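HAT1-interacting factor 1 (Saccharomyces cerevisiae, PDB 4NQ0) acts as a histone chaperone for H3 and H4 within the nuclear HAT-B acetyltransferase complex, serving chromatin assembly and telomere silencing. Local coordinates at residues R232-G243 and H258-L269. Sequence-based numbering, arbitrary orientation.
Sequences RLRIGDVYILMG and HYLKALGYYKTL
Two antiparallel helices, 229-248 and 252-266, pack here as a buried hairpin about 6 Å from the centre of the chain, measured centre to centre; the axes of 232-243 and 258-266 approach to 7.7 Å with their N-to-C directions 164° apart. Such closeness depends on small residues: Gly236 and Ala262 face each other with CA atoms 4.1 Å apart, and Ala262 CB rests on Gly236 O. With no side chain at Gly236, the ring of Tyr266 lies against the backbone there, filling a hole lined by Leu233, Gly236, Asp237 and Ile240. Tyr266 OH donates to the anti side of Asp237 OD1 (2.7 Å), an oxygen also salt-bridged to Lys278. The pairing is consistent with helices A and B of a tetratricopeptide repeat, predicted here as 229-262. Along another flank, Tyr239 is the knob, sitting among His258, Lys261, Ala262 and Tyr265. Lys261 CB lies over the centre of the Tyr239 ring, 3.9 Å from the centroid, whereas His258 meets it rim to rim. Ile235, with CG2 anti to its backbone N, lays that methyl squarely over the face of Tyr265, and Met242 SD covers His258. The tyrosines suit this place because their faces take up aliphatic groups while Tyr239 OH and Tyr265 OH both hydrogen-bond Asp180 OD2. Arg232 NE reaches Thr268 OG1 (3.1 Å, 163°) in the guanidinium plane; that hydroxyl donates in turn to Tyr265 O, and Glu229 pairs with Arg232 NH2.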
loop_
_atom_site.group_PDB
_atom_site.type_symbol
_atom_site.label_atom_id
_atom_site.label_comp_id
_atom_site.label_asym_id
_atom_site.label_seq_id
_atom_site.Cartn_x
_atom_site.Cartn_y
_atom_site.Cartn_z
ATOM N N ARG A 232 7.888 -2.209 9.316
ATOM C CA ARG A 232 8.314 -2.242 7.913
ATOM C C ARG A 232 7.429 -3.122 7.026
ATOM O O ARG A 232 7.150 -2.768 5.880
ATOM C CB ARG A 232 9.776 -2.664 7.833
ATOM C CG ARG A 232 10.724 -1.502 8.127
ATOM C CD ARG A 232 11.929 -1.939 8.937
ATOM N NE ARG A 232 12.513 -3.147 8.378
ATOM C CZ ARG A 232 13.069 -4.131 9.076
ATOM N NH1 ARG A 232 13.140 -4.096 10.400
ATOM N NH2 ARG A 232 13.553 -5.176 8.427
ATOM N N LEU A 233 6.975 -4.251 7.561
ATOM C CA LEU A 233 6.011 -5.113 6.866
ATOM C C LEU A 233 4.715 -4.353 6.609
ATOM O O LEU A 233 4.214 -4.331 5.491
ATOM C CB LEU A 233 5.702 -6.372 7.693
ATOM C CG LEU A 233 4.533 -7.253 7.219
ATOM C CD1 LEU A 233 4.813 -7.841 5.850
ATOM C CD2 LEU A 233 4.218 -8.372 8.225
ATOM N N ARG A 234 4.186 -3.734 7.659
ATOM C CA ARG A 234 2.919 -3.025 7.586
ATOM C C ARG A 234 2.999 -1.797 6.700
ATOM O O ARG A 234 2.036 -1.460 6.011
ATOM C CB ARG A 234 2.437 -2.644 8.992
ATOM C CG ARG A 234 2.009 -3.858 9.815
ATOM C CD ARG A 234 0.815 -3.552 10.697
ATOM N NE ARG A 234 1.221 -3.087 12.012
ATOM C CZ ARG A 234 0.425 -2.478 12.888
ATOM N NH1 ARG A 234 -0.849 -2.221 12.609
ATOM N NH2 ARG A 234 0.926 -2.107 14.060
ATOM N N ILE A 235 4.144 -1.136 6.718
ATOM C CA ILE A 235 4.382 -0.011 5.821
ATOM C C ILE A 235 4.324 -0.473 4.368
ATOM O O ILE A 235 3.677 0.167 3.541
ATOM C CB ILE A 235 5.718 0.713 6.143
ATOM C CG1 ILE A 235 5.568 1.521 7.435
ATOM C CG2 ILE A 235 6.119 1.656 5.008
ATOM C CD1 ILE A 235 6.868 2.023 8.013
ATOM N N GLY A 236 4.970 -1.601 4.066
ATOM C CA GLY A 236 4.893 -2.194 2.731
ATOM C C GLY A 236 3.460 -2.440 2.310
ATOM O O GLY A 236 3.062 -2.071 1.197
ATOM N N ASP A 237 2.683 -3.044 3.214
ATOM C CA ASP A 237 1.252 -3.306 3.001
ATOM C C ASP A 237 0.491 -2.019 2.709
ATOM O O ASP A 237 -0.393 -1.992 1.846
ATOM C CB ASP A 237 0.620 -3.996 4.229
ATOM C CG ASP A 237 0.993 -5.466 4.351
ATOM O OD1 ASP A 237 1.492 -6.067 3.374
ATOM O OD2 ASP A 237 0.775 -6.024 5.443
ATOM N N VAL A 238 0.836 -0.943 3.416
ATOM C CA VAL A 238 0.178 0.339 3.186
ATOM C C VAL A 238 0.494 0.867 1.792
ATOM O O VAL A 238 -0.400 1.402 1.106
ATOM C CB VAL A 238 0.552 1.381 4.245
ATOM C CG1 VAL A 238 0.051 2.787 3.834
ATOM C CG2 VAL A 238 -0.017 0.957 5.604
ATOM N N TYR A 239 1.746 0.713 1.365
ATOM C CA TYR A 239 2.152 1.196 0.043
ATOM C C TYR A 239 1.438 0.423 -1.060
ATOM O O TYR A 239 1.033 1.019 -2.058
ATOM C CB TYR A 239 3.681 1.160 -0.144
ATOM C CG TYR A 239 4.405 2.361 0.431
ATOM C CD1 TYR A 239 4.036 3.655 0.078
ATOM C CD2 TYR A 239 5.473 2.206 1.307
ATOM C CE1 TYR A 239 4.698 4.763 0.591
ATOM C CE2 TYR A 239 6.138 3.301 1.829
ATOM C CZ TYR A 239 5.744 4.571 1.473
ATOM O OH TYR A 239 6.407 5.632 1.992
ATOM N N ILE A 240 1.266 -0.887 -0.886
ATOM C CA ILE A 240 0.482 -1.685 -1.834
ATOM C C ILE A 240 -0.952 -1.156 -1.925
ATOM O O ILE A 240 -1.488 -0.985 -3.023
ATOM C CB ILE A 240 0.442 -3.202 -1.476
ATOM C CG1 ILE A 240 1.835 -3.853 -1.571
ATOM C CG2 ILE A 240 -0.538 -3.944 -2.390
ATOM C CD1 ILE A 240 2.469 -3.850 -2.975
ATOM N N LEU A 241 -1.575 -0.891 -0.785
ATOM C CA LEU A 241 -2.941 -0.354 -0.776
ATOM C C LEU A 241 -2.997 1.010 -1.461
ATOM O O LEU A 241 -3.889 1.261 -2.253
ATOM C CB LEU A 241 -3.474 -0.205 0.657
ATOM C CG LEU A 241 -4.847 -0.780 1.003
ATOM C CD1 LEU A 241 -5.225 -0.328 2.437
ATOM C CD2 LEU A 241 -5.960 -0.410 0.008
ATOM N N MET A 242 -2.057 1.891 -1.138
ATOM C CA MET A 242 -1.956 3.178 -1.820
ATOM C C MET A 242 -1.867 2.972 -3.330
ATOM O O MET A 242 -2.579 3.613 -4.087
ATOM C CB MET A 242 -0.740 3.955 -1.343
ATOM C CG MET A 242 -0.902 4.573 0.021
ATOM S SD MET A 242 0.585 5.481 0.410
ATOM C CE MET A 242 0.055 6.370 1.861
ATOM N N GLY A 243 -1.025 2.031 -3.751
ATOM C CA GLY A 243 -0.885 1.726 -5.164
ATOM C C GLY A 243 -2.178 1.247 -5.791
ATOM O O GLY A 243 -2.572 1.728 -6.857
ATOM N N HIS A 258 4.522 3.636 -5.777
ATOM C CA HIS A 258 4.191 3.064 -4.465
ATOM C C HIS A 258 4.390 1.560 -4.384
ATOM O O HIS A 258 4.874 1.056 -3.367
ATOM C CB HIS A 258 2.800 3.489 -4.019
ATOM C CG HIS A 258 2.758 4.899 -3.531
ATOM N ND1 HIS A 258 1.817 5.814 -3.951
ATOM C CD2 HIS A 258 3.588 5.568 -2.695
ATOM C CE1 HIS A 258 2.053 6.978 -3.368
ATOM N NE2 HIS A 258 3.126 6.857 -2.605
ATOM N N TYR A 259 4.038 0.842 -5.441
ATOM C CA TYR A 259 4.346 -0.601 -5.514
ATOM C C TYR A 259 5.855 -0.875 -5.378
ATOM O O TYR A 259 6.282 -1.822 -4.700
ATOM C CB TYR A 259 3.845 -1.197 -6.821
ATOM C CG TYR A 259 2.338 -1.289 -6.989
ATOM C CD1 TYR A 259 1.493 -1.578 -5.917
ATOM C CD2 TYR A 259 1.763 -1.141 -8.243
ATOM C CE1 TYR A 259 0.107 -1.674 -6.087
ATOM C CE2 TYR A 259 0.395 -1.250 -8.429
ATOM C CZ TYR A 259 -0.431 -1.521 -7.352
ATOM O OH TYR A 259 -1.787 -1.632 -7.543
ATOM N N LEU A 260 6.663 -0.043 -6.031
ATOM C CA LEU A 260 8.114 -0.124 -5.892
ATOM C C LEU A 260 8.607 0.201 -4.491
ATOM O O LEU A 260 9.609 -0.368 -4.054
ATOM C CB LEU A 260 8.811 0.809 -6.878
ATOM C CG LEU A 260 8.741 0.399 -8.360
ATOM C CD1 LEU A 260 9.201 1.567 -9.199
ATOM C CD2 LEU A 260 9.571 -0.837 -8.651
ATOM N N LYS A 261 7.952 1.142 -3.817
ATOM C CA LYS A 261 8.276 1.445 -2.422
ATOM C C LYS A 261 7.928 0.260 -1.527
ATOM O O LYS A 261 8.694 -0.084 -0.634
ATOM C CB LYS A 261 7.527 2.694 -1.925
ATOM C CG LYS A 261 8.017 4.000 -2.529
ATOM C CD LYS A 261 9.018 4.753 -1.654
ATOM C CE LYS A 261 8.363 5.296 -0.395
ATOM N NZ LYS A 261 8.638 6.732 -0.121
ATOM N N ALA A 262 6.782 -0.366 -1.779
ATOM C CA ALA A 262 6.355 -1.522 -0.997
ATOM C C ALA A 262 7.378 -2.638 -1.161
ATOM O O ALA A 262 7.831 -3.228 -0.190
ATOM C CB ALA A 262 4.970 -2.003 -1.441
ATOM N N LEU A 263 7.758 -2.884 -2.406
ATOM C CA LEU A 263 8.741 -3.897 -2.739
ATOM C C LEU A 263 10.049 -3.652 -1.982
ATOM O O LEU A 263 10.604 -4.569 -1.399
ATOM C CB LEU A 263 8.945 -3.917 -4.257
ATOM C CG LEU A 263 9.759 -5.026 -4.918
ATOM C CD1 LEU A 263 9.110 -6.406 -4.790
ATOM C CD2 LEU A 263 9.953 -4.664 -6.401
ATOM N N GLY A 264 10.529 -2.416 -1.963
ATOM C CA GLY A 264 11.711 -2.073 -1.166
ATOM C C GLY A 264 11.575 -2.402 0.317
ATOM O O GLY A 264 12.531 -2.846 0.951
ATOM N N TYR A 265 10.391 -2.180 0.885
ATOM C CA TYR A 265 10.165 -2.466 2.300
ATOM C C TYR A 265 10.158 -3.966 2.575
ATOM O O TYR A 265 10.747 -4.423 3.548
ATOM C CB TYR A 265 8.873 -1.807 2.806
ATOM C CG TYR A 265 9.105 -0.397 3.302
ATOM C CD1 TYR A 265 9.495 -0.158 4.618
ATOM C CD2 TYR A 265 8.964 0.693 2.457
ATOM C CE1 TYR A 265 9.722 1.119 5.074
ATOM C CE2 TYR A 265 9.195 1.979 2.908
ATOM C CZ TYR A 265 9.581 2.179 4.222
ATOM O OH TYR A 265 9.795 3.443 4.686
ATOM N N TYR A 266 9.510 -4.733 1.708
ATOM C CA TYR A 266 9.475 -6.184 1.881
ATOM C C TYR A 266 10.880 -6.777 1.799
ATOM O O TYR A 266 11.178 -7.773 2.442
ATOM C CB TYR A 266 8.576 -6.826 0.828
ATOM C CG TYR A 266 7.105 -6.465 0.921
ATOM C CD1 TYR A 266 6.464 -6.354 2.145
ATOM C CD2 TYR A 266 6.343 -6.294 -0.227
ATOM C CE1 TYR A 266 5.105 -6.033 2.227
ATOM C CE2 TYR A 266 4.994 -5.986 -0.152
ATOM C CZ TYR A 266 4.381 -5.860 1.089
ATOM O OH TYR A 266 3.038 -5.580 1.179
ATOM N N LYS A 267 11.749 -6.151 1.014
ATOM C CA LYS A 267 13.133 -6.616 0.873
ATOM C C LYS A 267 14.040 -6.342 2.073
ATOM O O LYS A 267 15.147 -6.869 2.133
ATOM C CB LYS A 267 13.747 -6.039 -0.394
ATOM C CG LYS A 267 13.305 -6.785 -1.644
ATOM C CD LYS A 267 13.746 -6.033 -2.887
ATOM C CE LYS A 267 13.921 -6.953 -4.085
ATOM N NZ LYS A 267 14.140 -6.150 -5.342
ATOM N N THR A 268 13.584 -5.542 3.030
ATOM C CA THR A 268 14.317 -5.377 4.291
ATOM C C THR A 268 13.943 -6.470 5.289
ATOM O O THR A 268 14.521 -6.554 6.374
ATOM C CB THR A 268 14.016 -4.026 4.957
ATOM O OG1 THR A 268 12.662 -4.021 5.428
ATOM C CG2 THR A 268 14.251 -2.859 3.975
ATOM N N LEU A 269 12.943 -7.274 4.938
ATOM C CA LEU A 269 12.384 -8.262 5.855
ATOM C C LEU A 269 13.223 -9.525 5.846
ATOM O O LEU A 269 13.733 -9.933 4.797
ATOM C CB LEU A 269 10.942 -8.610 5.462
ATOM C CG LEU A 269 9.749 -7.920 6.132
ATOM C CD1 LEU A 269 10.099 -6.613 6.846
ATOM C CD2 LEU A 269 8.658 -7.694 5.090
#